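Local coordinates for protein nitrilotriacetate monooxygenase (Burkholderia pseudomallei, PDB 3SDO) that probably acts as an FMN-dependent monooxygenase of the NtaA/SnaA/DszA family, inserting oxygen from O2 into an organic substrate such as nitrilotriacetate, at residues V160-A172 with F182-R194. Numbering follows the deposited sequence.
Sequences VVQGLWDSWDDDA and FFDPDKLHRLDHR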
loop_
_atom_site.group_PDB
_atom_site.type_symbol
_atom_site.label_atom_id
_atom_site.label_comp_id
_atom_site.label_asym_id
_atom_site.label_seq_id
_atom_site.Cartn_x
_atom_site.Cartn_y
_atom_site.Cartn_z
ATOM N N VAL A 160 -0.909 17.058 -10.764
ATOM C CA VAL A 160 -2.245 16.465 -10.699
ATOM C C VAL A 160 -2.551 15.938 -9.287
ATOM O O VAL A 160 -3.601 16.244 -8.719
ATOM C CB VAL A 160 -2.422 15.342 -11.745
ATOM C CG1 VAL A 160 -3.798 14.630 -11.589
ATOM C CG2 VAL A 160 -2.311 15.925 -13.166
ATOM N N VAL A 161 -1.628 15.169 -8.717
ATOM C CA VAL A 161 -1.835 14.639 -7.370
ATOM C C VAL A 161 -2.107 15.768 -6.368
ATOM O O VAL A 161 -3.121 15.739 -5.661
ATOM C CB VAL A 161 -0.680 13.753 -6.921
ATOM C CG1 VAL A 161 -0.828 13.335 -5.420
ATOM C CG2 VAL A 161 -0.655 12.523 -7.784
ATOM N N GLN A 162 -1.238 16.775 -6.349
ATOM C CA GLN A 162 -1.389 17.882 -5.432
ATOM C C GLN A 162 -2.677 18.688 -5.674
ATOM O O GLN A 162 -3.324 19.105 -4.722
ATOM C CB GLN A 162 -0.138 18.777 -5.458
ATOM C CG GLN A 162 1.056 18.116 -4.782
ATOM C CD GLN A 162 2.272 19.011 -4.759
ATOM O OE1 GLN A 162 2.501 19.756 -5.698
ATOM N NE2 GLN A 162 3.051 18.944 -3.689
ATOM N N GLY A 163 -3.042 18.913 -6.939
ATOM C CA GLY A 163 -4.333 19.484 -7.272
ATOM C C GLY A 163 -5.502 18.688 -6.708
ATOM O O GLY A 163 -6.440 19.249 -6.122
ATOM N N LEU A 164 -5.456 17.372 -6.873
ATOM C CA LEU A 164 -6.515 16.497 -6.312
ATOM C C LEU A 164 -6.587 16.577 -4.799
ATOM O O LEU A 164 -7.683 16.537 -4.210
ATOM C CB LEU A 164 -6.312 15.041 -6.736
ATOM C CG LEU A 164 -6.550 14.738 -8.210
ATOM C CD1 LEU A 164 -6.008 13.355 -8.540
ATOM C CD2 LEU A 164 -8.033 14.820 -8.572
ATOM N N TRP A 165 -5.429 16.705 -4.167
ATOM C CA TRP A 165 -5.370 16.826 -2.706
ATOM C C TRP A 165 -6.001 18.118 -2.192
ATOM O O TRP A 165 -6.260 18.228 -1.007
ATOM C CB TRP A 165 -3.931 16.718 -2.177
ATOM C CG TRP A 165 -3.377 15.322 -2.170
ATOM C CD1 TRP A 165 -4.094 14.140 -2.118
ATOM C CD2 TRP A 165 -1.985 14.944 -2.199
ATOM N NE1 TRP A 165 -3.222 13.066 -2.124
ATOM C CE2 TRP A 165 -1.932 13.530 -2.174
ATOM C CE3 TRP A 165 -0.786 15.658 -2.260
ATOM C CZ2 TRP A 165 -0.728 12.831 -2.192
ATOM C CZ3 TRP A 165 0.425 14.956 -2.283
ATOM C CH2 TRP A 165 0.448 13.567 -2.240
ATOM N N ASP A 166 -6.225 19.103 -3.057
ATOM C CA ASP A 166 -6.926 20.311 -2.631
ATOM C C ASP A 166 -8.411 20.310 -3.020
ATOM O O ASP A 166 -9.053 21.356 -2.987
ATOM C CB ASP A 166 -6.184 21.559 -3.148
ATOM C CG ASP A 166 -4.896 21.853 -2.355
ATOM O OD1 ASP A 166 -4.653 21.173 -1.326
ATOM O OD2 ASP A 166 -4.139 22.789 -2.731
ATOM N N SER A 167 -8.963 19.129 -3.322
ATOM C CA SER A 167 -10.373 19.006 -3.719
ATOM C C SER A 167 -11.311 19.536 -2.646
ATOM O O SER A 167 -12.263 20.273 -2.952
ATOM C CB SER A 167 -10.744 17.554 -4.008
ATOM O OG SER A 167 -10.053 17.045 -5.128
ATOM N N TRP A 168 -11.011 19.166 -1.406
ATOM C CA TRP A 168 -11.888 19.412 -0.252
ATOM C C TRP A 168 -11.303 20.432 0.711
ATOM O O TRP A 168 -10.330 20.135 1.393
ATOM C CB TRP A 168 -12.098 18.101 0.506
ATOM C CG TRP A 168 -13.012 17.138 -0.209
ATOM C CD1 TRP A 168 -12.649 16.111 -1.042
ATOM C CD2 TRP A 168 -14.420 17.112 -0.132
ATOM N NE1 TRP A 168 -13.760 15.474 -1.517
ATOM C CE2 TRP A 168 -14.867 16.066 -0.967
ATOM C CE3 TRP A 168 -15.364 17.895 0.540
ATOM C CZ2 TRP A 168 -16.204 15.775 -1.133
ATOM C CZ3 TRP A 168 -16.688 17.603 0.375
ATOM C CH2 TRP A 168 -17.104 16.557 -0.463
ATOM N N ASP A 169 -11.886 21.628 0.801
ATOM C CA ASP A 169 -11.406 22.577 1.801
ATOM C C ASP A 169 -11.437 21.910 3.176
ATOM O O ASP A 169 -12.294 21.074 3.454
ATOM C CB ASP A 169 -12.256 23.848 1.894
ATOM C CG ASP A 169 -12.210 24.720 0.645
ATOM O OD1 ASP A 169 -11.400 24.488 -0.298
ATOM O OD2 ASP A 169 -13.008 25.677 0.633
ATOM N N ASP A 170 -10.521 22.321 4.040
ATOM C CA ASP A 170 -10.400 21.734 5.384
ATOM C C ASP A 170 -11.727 21.792 6.173
ATOM O O ASP A 170 -12.000 20.929 7.004
ATOM C CB ASP A 170 -9.292 22.448 6.165
ATOM C CG ASP A 170 -7.914 22.215 5.581
ATOM O OD1 ASP A 170 -7.694 21.151 4.934
ATOM O OD2 ASP A 170 -7.027 23.097 5.796
ATOM N N ASP A 171 -12.563 22.780 5.864
ATOM C CA ASP A 171 -13.828 23.003 6.588
ATOM C C ASP A 171 -15.089 22.675 5.751
ATOM O O ASP A 171 -16.198 23.059 6.122
ATOM C CB ASP A 171 -13.873 24.450 7.126
ATOM C CG ASP A 171 -13.633 25.518 6.040
ATOM O OD1 ASP A 171 -13.369 25.200 4.857
ATOM O OD2 ASP A 171 -13.688 26.711 6.379
ATOM N N ALA A 172 -14.925 21.912 4.664
ATOM C CA ALA A 172 -16.002 21.689 3.704
ATOM C C ALA A 172 -17.072 20.762 4.245
ATOM O O ALA A 172 -18.243 20.889 3.874
ATOM C CB ALA A 172 -15.465 21.120 2.382
ATOM N N PHE A 182 -24.785 18.162 4.383
ATOM C CA PHE A 182 -23.621 17.338 4.659
ATOM C C PHE A 182 -22.316 18.092 4.395
ATOM O O PHE A 182 -21.345 17.948 5.146
ATOM C CB PHE A 182 -23.688 16.074 3.823
ATOM C CG PHE A 182 -22.589 15.094 4.113
ATOM C CD1 PHE A 182 -21.538 14.926 3.226
ATOM C CD2 PHE A 182 -22.605 14.357 5.279
ATOM C CE1 PHE A 182 -20.546 14.017 3.479
ATOM C CE2 PHE A 182 -21.590 13.453 5.562
ATOM C CZ PHE A 182 -20.563 13.280 4.671
ATOM N N PHE A 183 -22.277 18.883 3.326
ATOM C CA PHE A 183 -21.088 19.668 2.986
ATOM C C PHE A 183 -21.457 20.971 2.278
ATOM O O PHE A 183 -22.571 21.095 1.759
ATOM C CB PHE A 183 -20.156 18.844 2.094
ATOM C CG PHE A 183 -20.610 18.735 0.655
ATOM C CD1 PHE A 183 -21.744 18.027 0.316
ATOM C CD2 PHE A 183 -19.894 19.338 -0.361
ATOM C CE1 PHE A 183 -22.158 17.911 -1.028
ATOM C CE2 PHE A 183 -20.311 19.228 -1.686
ATOM C CZ PHE A 183 -21.449 18.512 -2.011
ATOM N N ASP A 184 -20.522 21.920 2.262
ATOM C CA ASP A 184 -20.688 23.197 1.557
ATOM C C ASP A 184 -20.157 22.997 0.132
ATOM O O ASP A 184 -18.969 22.732 -0.050
ATOM C CB ASP A 184 -19.936 24.312 2.282
ATOM C CG ASP A 184 -20.096 25.695 1.616
ATOM O OD1 ASP A 184 -20.600 25.796 0.472
ATOM O OD2 ASP A 184 -19.670 26.690 2.240
ATOM N N PRO A 185 -21.043 23.089 -0.876
ATOM C CA PRO A 185 -20.651 22.791 -2.267
ATOM C C PRO A 185 -19.576 23.718 -2.818
ATOM O O PRO A 185 -18.809 23.324 -3.703
ATOM C CB PRO A 185 -21.938 22.983 -3.060
ATOM C CG PRO A 185 -23.058 23.024 -2.037
ATOM C CD PRO A 185 -22.460 23.487 -0.763
ATOM N N ASP A 186 -19.543 24.944 -2.312
ATOM C CA ASP A 186 -18.543 25.909 -2.730
ATOM C C ASP A 186 -17.186 25.656 -2.114
ATOM O O ASP A 186 -16.228 26.354 -2.465
ATOM C CB ASP A 186 -18.995 27.320 -2.382
ATOM C CG ASP A 186 -20.168 27.776 -3.229
ATOM O OD1 ASP A 186 -20.512 27.083 -4.219
ATOM O OD2 ASP A 186 -20.741 28.829 -2.905
ATOM N N LYS A 187 -17.085 24.659 -1.228
ATOM C CA LYS A 187 -15.791 24.267 -0.642
ATOM C C LYS A 187 -15.252 22.920 -1.178
ATOM O O LYS A 187 -14.329 22.336 -0.584
ATOM C CB LYS A 187 -15.903 24.223 0.886
ATOM C CG LYS A 187 -16.296 25.564 1.488
ATOM C CD LYS A 187 -16.325 25.527 3.010
ATOM C CE LYS A 187 -16.573 26.905 3.604
ATOM N NZ LYS A 187 -17.031 26.723 5.011
ATOM N N LEU A 188 -15.869 22.442 -2.267
ATOM C CA LEU A 188 -15.430 21.266 -3.042
ATOM C C LEU A 188 -15.072 21.747 -4.421
ATOM O O LEU A 188 -15.860 22.474 -5.037
ATOM C CB LEU A 188 -16.554 20.251 -3.172
ATOM C CG LEU A 188 -16.349 19.070 -4.135
ATOM C CD1 LEU A 188 -15.149 18.233 -3.743
ATOM C CD2 LEU A 188 -17.610 18.189 -4.215
ATOM N N HIS A 189 -13.906 21.344 -4.915
ATOM C CA HIS A 189 -13.351 21.914 -6.144
ATOM C C HIS A 189 -13.060 20.819 -7.148
ATOM O O HIS A 189 -12.452 19.806 -6.806
ATOM C CB HIS A 189 -12.041 22.661 -5.844
ATOM C CG HIS A 189 -12.169 23.677 -4.752
ATOM N ND1 HIS A 189 -12.517 24.991 -4.997
ATOM C CD2 HIS A 189 -12.031 23.565 -3.409
ATOM C CE1 HIS A 189 -12.581 25.645 -3.849
ATOM N NE2 HIS A 189 -12.292 24.803 -2.869
ATOM N N ARG A 190 -13.488 21.037 -8.389
ATOM C CA ARG A 190 -13.056 20.213 -9.512
ATOM C C ARG A 190 -11.635 20.616 -9.923
ATOM O O ARG A 190 -11.224 21.743 -9.691
ATOM C CB ARG A 190 -13.991 20.401 -10.701
ATOM C CG ARG A 190 -15.248 19.573 -10.639
ATOM C CD ARG A 190 -15.758 19.281 -12.042
ATOM N NE ARG A 190 -15.880 20.521 -12.793
ATOM C CZ ARG A 190 -16.006 20.597 -14.111
ATOM N NH1 ARG A 190 -16.110 21.803 -14.689
ATOM N NH2 ARG A 190 -16.016 19.494 -14.865
ATOM N N LEU A 191 -10.878 19.693 -10.508
ATOM C CA LEU A 191 -9.541 20.011 -10.980
ATOM C C LEU A 191 -9.547 20.404 -12.468
ATOM O O LEU A 191 -8.907 21.364 -12.863
ATOM C CB LEU A 191 -8.596 18.820 -10.758
ATOM C CG LEU A 191 -7.114 19.104 -11.048
ATOM C CD1 LEU A 191 -6.568 20.138 -10.063
ATOM C CD2 LEU A 191 -6.289 17.804 -10.995
ATOM N N ASP A 192 -10.251 19.650 -13.288
ATOM C CA ASP A 192 -10.282 19.902 -14.741
ATOM C C ASP A 192 -8.871 20.008 -15.325
ATOM O O ASP A 192 -8.585 20.890 -16.135
ATOM C CB ASP A 192 -11.095 21.175 -15.071
ATOM C CG ASP A 192 -12.562 21.024 -14.755
ATOM O OD1 ASP A 192 -13.129 19.956 -15.065
ATOM O OD2 ASP A 192 -13.153 21.981 -14.208
ATOM N N HIS A 193 -7.979 19.119 -14.905
ATOM C CA HIS A 193 -6.644 19.091 -15.473
ATOM C C HIS A 193 -6.675 18.483 -16.876
ATOM O O HIS A 193 -7.192 17.375 -17.064
ATOM C CB HIS A 193 -5.713 18.259 -14.607
ATOM C CG HIS A 193 -4.337 18.129 -15.165
ATOM N ND1 HIS A 193 -3.315 18.990 -14.826
ATOM C CD2 HIS A 193 -3.814 17.252 -16.054
ATOM C CE1 HIS A 193 -2.215 18.633 -15.465
ATOM N NE2 HIS A 193 -2.494 17.593 -16.229
ATOM N N ARG A 194 -6.105 19.211 -17.838
ATOM C CA ARG A 194 -5.915 18.730 -19.202
ATOM C C ARG A 194 -4.498 19.116 -19.643
ATOM O O ARG A 194 -4.226 20.260 -20.004
ATOM C CB ARG A 194 -6.965 19.333 -20.143
HETATM O O HOH W 1 -10.179 18.519 -7.560
#
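Leu188 lays CD1 over the centre of the Trp168 indole face, 3.8 Å from the six-membered ring centroid, while the indole edge turns toward the face of Phe183 in an offset edge-to-face pair with planes at 63°. Indole NE1 donates to Leu204 O, and Asn75 of the second subunit packs against Trp168. Trp168 and Leu188 also form a single beta bridge: His189 N donates to Ser167 O (2.8 Å) and Asp169 N to Lys187 O (2.9 Å). Beside it, His189 NE2 donates a 2.7 Å hydrogen bond, bent at 140°, to Asp169 OD1 from 35° above the carboxylate plane. Past helix 150-165, this joins two arms of an excursion from the luciferase-like TIM barrel. Toward the helix, Leu191 CD1 sits 3.6 Å from Gly163 CA, a fit that depends on the bare glycine. Val160 CG2, anti to its carbonyl carbon, stands over the His193 ring face in a CH-pi contact; His193 NE2 is hydrogen-bonded to Glu156 OE2. The solvent side is looser: extended Lys187 carries NZ to long salt bridges with Asp171 OD2 (3.6 Å) and Asp184 OD2 (3.8 Å). Asp169 may favour a protonated His189, whose charge would supplement mainly backbone bonds and apolar packing.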